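Long-range contact in ketosynthase (Streptomyces sp. MSC090213JE08, PDB 6KXD), which probably elongates acyl chains carried on acyl carrier protein by decarboxylative condensation with malonyl units, as part of a highly reducing type II polyketide synthase: residues Ile42-Thr54 and Asp198-Arg210. Sequence-based numbering, arbitrary orientation.
Sequences ITRFDTEGFGQNT and DAVCRKAFALFKR
A chi1 of -162° sets the F205 ring opposite its own backbone N and carries it from helix 202-210 into loop 42-54; CG of F45 lies between its backbone N and carbonyl carbon (chi1 64°), which brings that ring against F205. Together with F50 they form an aromatic cluster in the thiolase-like ketosynthase fold, joining this helix to the loop between strands 40-41 and 54-55. F45 turns its edge to the F205 face in an offset edge-to-face pair, planes 62° apart, while R202 CB lies over one F45 face, 3.9 Å from the ring centroid, and I42 CG2 sits near the rim of the opposite face. I42 CD1 reaches a face of F205, 3.5 Å from CZ. F50 meets F205 obliquely: F205 CD2 lies over the centre of the F50 ring, and F50 CE1 touches A206 CB at 3.6 Å. Were F45 an alanine, the space between R202 CB and I42 CG2 would probably be left unfilled, and the F205 face would lose the edge that packs on it. P141 of the partner subunit packs on F50, R202 and A206, and S135 OG of that subunit accepts a hydrogen bond from R202 NE. Near the C-terminal end of helix 202-210, K209 NZ donates to both F50 O and Q52 OE1, each at 3.1 Å, the latter in the amide's carbonyl plane.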
loop_
_atom_site.group_PDB
_atom_site.type_symbol
_atom_site.label_atom_id
_atom_site.label_comp_id
_atom_site.label_asym_id
_atom_site.label_seq_id
_atom_site.Cartn_x
_atom_site.Cartn_y
_atom_site.Cartn_z
ATOM N N ILE A 42 27.346 1.232 4.078
ATOM C CA ILE A 42 26.234 2.129 4.359
ATOM C C ILE A 42 26.774 3.546 4.562
ATOM O O ILE A 42 27.697 3.743 5.353
ATOM C CB ILE A 42 25.484 1.677 5.620
ATOM C CG1 ILE A 42 24.788 0.326 5.446
ATOM C CG2 ILE A 42 24.509 2.752 6.066
ATOM C CD1 ILE A 42 24.266 -0.245 6.768
ATOM N N THR A 43 26.159 4.523 3.880
ATOM C CA THR A 43 26.443 5.964 4.059
ATOM C C THR A 43 25.227 6.693 4.652
ATOM O O THR A 43 25.355 7.796 5.200
ATOM C CB THR A 43 26.849 6.575 2.713
ATOM O OG1 THR A 43 25.752 6.423 1.813
ATOM C CG2 THR A 43 28.067 5.924 2.085
ATOM N N ARG A 44 24.030 6.102 4.552
ATOM C CA ARG A 44 22.803 6.886 4.750
ATOM C C ARG A 44 22.619 7.241 6.227
ATOM O O ARG A 44 22.045 8.284 6.561
ATOM C CB ARG A 44 21.569 6.155 4.220
ATOM C CG ARG A 44 20.370 7.085 4.067
ATOM C CD ARG A 44 20.501 8.093 2.928
ATOM N NE ARG A 44 21.168 7.526 1.752
ATOM C CZ ARG A 44 20.677 6.542 1.015
ATOM N NH1 ARG A 44 19.458 6.091 1.254
ATOM N NH2 ARG A 44 21.407 6.004 0.058
ATOM N N PHE A 45 23.135 6.388 7.115
ATOM C CA PHE A 45 23.008 6.613 8.519
ATOM C C PHE A 45 24.205 5.971 9.223
ATOM O O PHE A 45 24.931 5.184 8.628
ATOM C CB PHE A 45 21.683 6.043 9.041
ATOM C CG PHE A 45 21.583 4.552 8.905
ATOM C CD1 PHE A 45 22.022 3.731 9.930
ATOM C CD2 PHE A 45 21.093 3.971 7.743
ATOM C CE1 PHE A 45 21.965 2.351 9.800
ATOM C CE2 PHE A 45 21.047 2.594 7.614
ATOM C CZ PHE A 45 21.497 1.789 8.634
ATOM N N ASP A 46 24.323 6.310 10.503
ATOM C CA ASP A 46 25.392 5.929 11.414
ATOM C C ASP A 46 25.228 4.435 11.739
ATOM O O ASP A 46 24.209 4.037 12.297
ATOM C CB ASP A 46 25.283 6.868 12.624
ATOM C CG ASP A 46 26.332 6.725 13.715
ATOM O OD1 ASP A 46 27.285 5.953 13.524
ATOM O OD2 ASP A 46 26.176 7.410 14.757
ATOM N N THR A 47 26.212 3.609 11.359
ATOM C CA THR A 47 26.175 2.156 11.580
ATOM C C THR A 47 26.901 1.750 12.879
ATOM O O THR A 47 26.898 0.567 13.232
ATOM C CB THR A 47 26.737 1.389 10.378
ATOM O OG1 THR A 47 28.120 1.682 10.177
ATOM C CG2 THR A 47 25.996 1.687 9.096
ATOM N N GLU A 48 27.480 2.722 13.599
ATOM C CA GLU A 48 28.102 2.510 14.897
ATOM C C GLU A 48 27.189 1.630 15.753
ATOM O O GLU A 48 26.080 2.023 16.107
ATOM C CB GLU A 48 28.315 3.845 15.627
ATOM C CG GLU A 48 28.718 3.726 17.099
ATOM C CD GLU A 48 28.553 4.980 17.958
ATOM O OE1 GLU A 48 28.573 4.858 19.206
ATOM O OE2 GLU A 48 28.403 6.083 17.393
ATOM N N GLY A 49 27.695 0.461 16.146
ATOM C CA GLY A 49 27.073 -0.279 17.222
ATOM C C GLY A 49 26.350 -1.504 16.701
ATOM O O GLY A 49 25.963 -2.345 17.477
ATOM N N PHE A 50 26.155 -1.569 15.381
ATOM C CA PHE A 50 25.447 -2.672 14.734
ATOM C C PHE A 50 26.392 -3.857 14.522
ATOM O O PHE A 50 25.928 -4.946 14.144
ATOM C CB PHE A 50 24.882 -2.236 13.373
ATOM C CG PHE A 50 23.623 -1.422 13.462
ATOM C CD1 PHE A 50 22.399 -2.056 13.559
ATOM C CD2 PHE A 50 23.646 -0.034 13.441
ATOM C CE1 PHE A 50 21.231 -1.317 13.650
ATOM C CE2 PHE A 50 22.472 0.700 13.523
ATOM C CZ PHE A 50 21.268 0.055 13.662
ATOM N N GLY A 51 27.702 -3.610 14.699
ATOM C CA GLY A 51 28.759 -4.592 14.484
ATOM C C GLY A 51 28.911 -4.918 13.015
ATOM O O GLY A 51 29.527 -5.884 12.655
ATOM N N GLN A 52 28.320 -4.089 12.152
ATOM C CA GLN A 52 28.069 -4.455 10.767
ATOM C C GLN A 52 27.655 -3.196 10.000
ATOM O O GLN A 52 27.087 -2.311 10.614
ATOM C CB GLN A 52 26.923 -5.453 10.742
ATOM C CG GLN A 52 27.028 -6.479 9.645
ATOM C CD GLN A 52 25.816 -7.370 9.757
ATOM O OE1 GLN A 52 25.461 -7.836 10.849
ATOM N NE2 GLN A 52 25.161 -7.583 8.629
ATOM N N ASN A 53 28.060 -3.062 8.736
ATOM C CA ASN A 53 27.825 -1.749 8.069
ATOM C C ASN A 53 27.746 -1.861 6.537
ATOM O O ASN A 53 28.005 -0.879 5.830
ATOM C CB ASN A 53 28.878 -0.716 8.482
ATOM C CG ASN A 53 30.115 -0.808 7.622
ATOM O OD1 ASN A 53 30.485 -1.898 7.201
ATOM N ND2 ASN A 53 30.685 0.331 7.264
ATOM N N THR A 54 27.313 -3.016 6.024
ATOM C CA THR A 54 27.106 -3.236 4.601
ATOM C C THR A 54 25.600 -3.265 4.288
ATOM O O THR A 54 24.805 -3.819 5.033
ATOM C CB THR A 54 27.738 -4.551 4.149
ATOM O OG1 THR A 54 29.118 -4.506 4.529
ATOM C CG2 THR A 54 27.583 -4.803 2.668
ATOM N N ASP A 198 11.969 2.186 -2.162
ATOM C CA ASP A 198 12.297 2.277 -0.792
ATOM C C ASP A 198 13.707 2.852 -0.646
ATOM O O ASP A 198 14.435 2.915 -1.617
ATOM C CB ASP A 198 12.280 0.908 -0.126
ATOM C CG ASP A 198 11.368 0.934 1.077
ATOM O OD1 ASP A 198 11.597 1.795 1.992
ATOM O OD2 ASP A 198 10.413 0.164 1.019
ATOM N N ALA A 199 14.032 3.272 0.564
ATOM C CA ALA A 199 15.310 3.853 0.842
ATOM C C ALA A 199 15.890 3.165 2.065
ATOM O O ALA A 199 15.196 2.956 3.046
ATOM C CB ALA A 199 15.170 5.327 1.072
ATOM N N VAL A 200 17.201 2.917 2.005
ATOM C CA VAL A 200 17.910 2.347 3.139
ATOM C C VAL A 200 17.695 3.226 4.369
ATOM O O VAL A 200 17.720 4.466 4.341
ATOM C CB VAL A 200 19.394 2.110 2.797
ATOM C CG1 VAL A 200 20.261 1.988 4.043
ATOM C CG2 VAL A 200 19.538 0.899 1.897
ATOM N N CYS A 201 17.415 2.569 5.491
ATOM C CA CYS A 201 17.193 3.289 6.700
ATOM C C CYS A 201 17.633 2.440 7.894
ATOM O O CYS A 201 17.761 1.225 7.800
ATOM C CB CYS A 201 15.740 3.703 6.894
ATOM S SG CYS A 201 14.607 2.283 6.841
ATOM N N ARG A 202 17.806 3.135 9.004
ATOM C CA ARG A 202 18.197 2.514 10.242
ATOM C C ARG A 202 17.093 1.550 10.713
ATOM O O ARG A 202 17.397 0.451 11.170
ATOM C CB ARG A 202 18.498 3.613 11.245
ATOM C CG ARG A 202 18.766 3.129 12.652
ATOM C CD ARG A 202 18.860 4.360 13.527
ATOM N NE ARG A 202 19.304 4.008 14.861
ATOM C CZ ARG A 202 20.490 4.306 15.365
ATOM N NH1 ARG A 202 21.461 4.761 14.590
ATOM N NH2 ARG A 202 20.668 4.207 16.666
ATOM N N LYS A 203 15.823 1.938 10.546
ATOM C CA LYS A 203 14.713 1.084 10.986
ATOM C C LYS A 203 14.884 -0.330 10.406
ATOM O O LYS A 203 14.836 -1.328 11.150
ATOM C CB LYS A 203 13.356 1.702 10.625
ATOM C CG LYS A 203 12.145 0.796 10.884
ATOM C CD LYS A 203 10.993 1.090 9.924
ATOM C CE LYS A 203 9.834 0.117 10.009
ATOM N NZ LYS A 203 8.772 0.485 9.039
ATOM N N ALA A 204 15.048 -0.440 9.076
ATOM C CA ALA A 204 15.085 -1.738 8.375
ATOM C C ALA A 204 16.345 -2.522 8.767
ATOM O O ALA A 204 16.314 -3.726 8.935
ATOM C CB ALA A 204 15.025 -1.570 6.882
ATOM N N PHE A 205 17.473 -1.816 8.829
ATOM C CA PHE A 205 18.756 -2.418 9.195
ATOM C C PHE A 205 18.645 -3.055 10.578
ATOM O O PHE A 205 18.966 -4.240 10.758
ATOM C CB PHE A 205 19.824 -1.326 9.161
ATOM C CG PHE A 205 21.215 -1.883 9.082
ATOM C CD1 PHE A 205 21.574 -2.738 8.058
ATOM C CD2 PHE A 205 22.146 -1.577 10.048
ATOM C CE1 PHE A 205 22.861 -3.246 7.974
ATOM C CE2 PHE A 205 23.424 -2.100 9.965
ATOM C CZ PHE A 205 23.780 -2.908 8.924
ATOM N N ALA A 206 18.178 -2.260 11.534
ATOM C CA ALA A 206 18.018 -2.681 12.921
ATOM C C ALA A 206 16.974 -3.788 13.056
ATOM O O ALA A 206 17.171 -4.743 13.820
ATOM C CB ALA A 206 17.659 -1.515 13.776
ATOM N N LEU A 207 15.887 -3.695 12.288
ATOM C CA LEU A 207 14.882 -4.759 12.287
ATOM C C LEU A 207 15.514 -6.084 11.880
ATOM O O LEU A 207 15.492 -7.036 12.663
ATOM C CB LEU A 207 13.732 -4.329 11.365
ATOM C CG LEU A 207 12.786 -5.393 10.814
ATOM C CD1 LEU A 207 12.678 -6.611 11.683
ATOM C CD2 LEU A 207 11.412 -4.751 10.592
ATOM N N PHE A 208 16.154 -6.134 10.710
ATOM C CA PHE A 208 16.684 -7.387 10.193
ATOM C C PHE A 208 17.868 -7.856 11.040
ATOM O O PHE A 208 17.997 -9.038 11.329
ATOM C CB PHE A 208 16.961 -7.275 8.705
ATOM C CG PHE A 208 15.663 -7.342 7.947
ATOM C CD1 PHE A 208 15.054 -8.567 7.710
ATOM C CD2 PHE A 208 14.998 -6.184 7.572
ATOM C CE1 PHE A 208 13.845 -8.634 7.040
ATOM C CE2 PHE A 208 13.786 -6.252 6.899
ATOM C CZ PHE A 208 13.209 -7.476 6.646
ATOM N N LYS A 209 18.666 -6.906 11.509
ATOM C CA LYS A 209 19.756 -7.245 12.434
ATOM C C LYS A 209 19.165 -8.008 13.617
ATOM O O LYS A 209 19.589 -9.111 13.937
ATOM C CB LYS A 209 20.458 -5.987 12.942
ATOM C CG LYS A 209 21.589 -6.231 13.930
ATOM C CD LYS A 209 22.741 -7.009 13.359
ATOM C CE LYS A 209 23.686 -7.438 14.468
ATOM N NZ LYS A 209 24.997 -7.871 13.930
ATOM N N ARG A 210 18.182 -7.397 14.264
ATOM C CA ARG A 210 17.635 -7.945 15.491
ATOM C C ARG A 210 16.961 -9.302 15.253
ATOM O O ARG A 210 16.902 -10.118 16.167
ATOM C CB ARG A 210 16.631 -7.013 16.157
ATOM C CG ARG A 210 16.135 -7.538 17.497
ATOM C CD ARG A 210 17.257 -7.998 18.419
ATOM N NE ARG A 210 16.709 -8.424 19.675
ATOM C CZ ARG A 210 16.292 -9.658 19.916
ATOM N NH1 ARG A 210 16.409 -10.596 18.992
ATOM N NH2 ARG A 210 15.756 -9.951 21.085
HETATM O O HOH W 1 17.277 6.958 3.058
#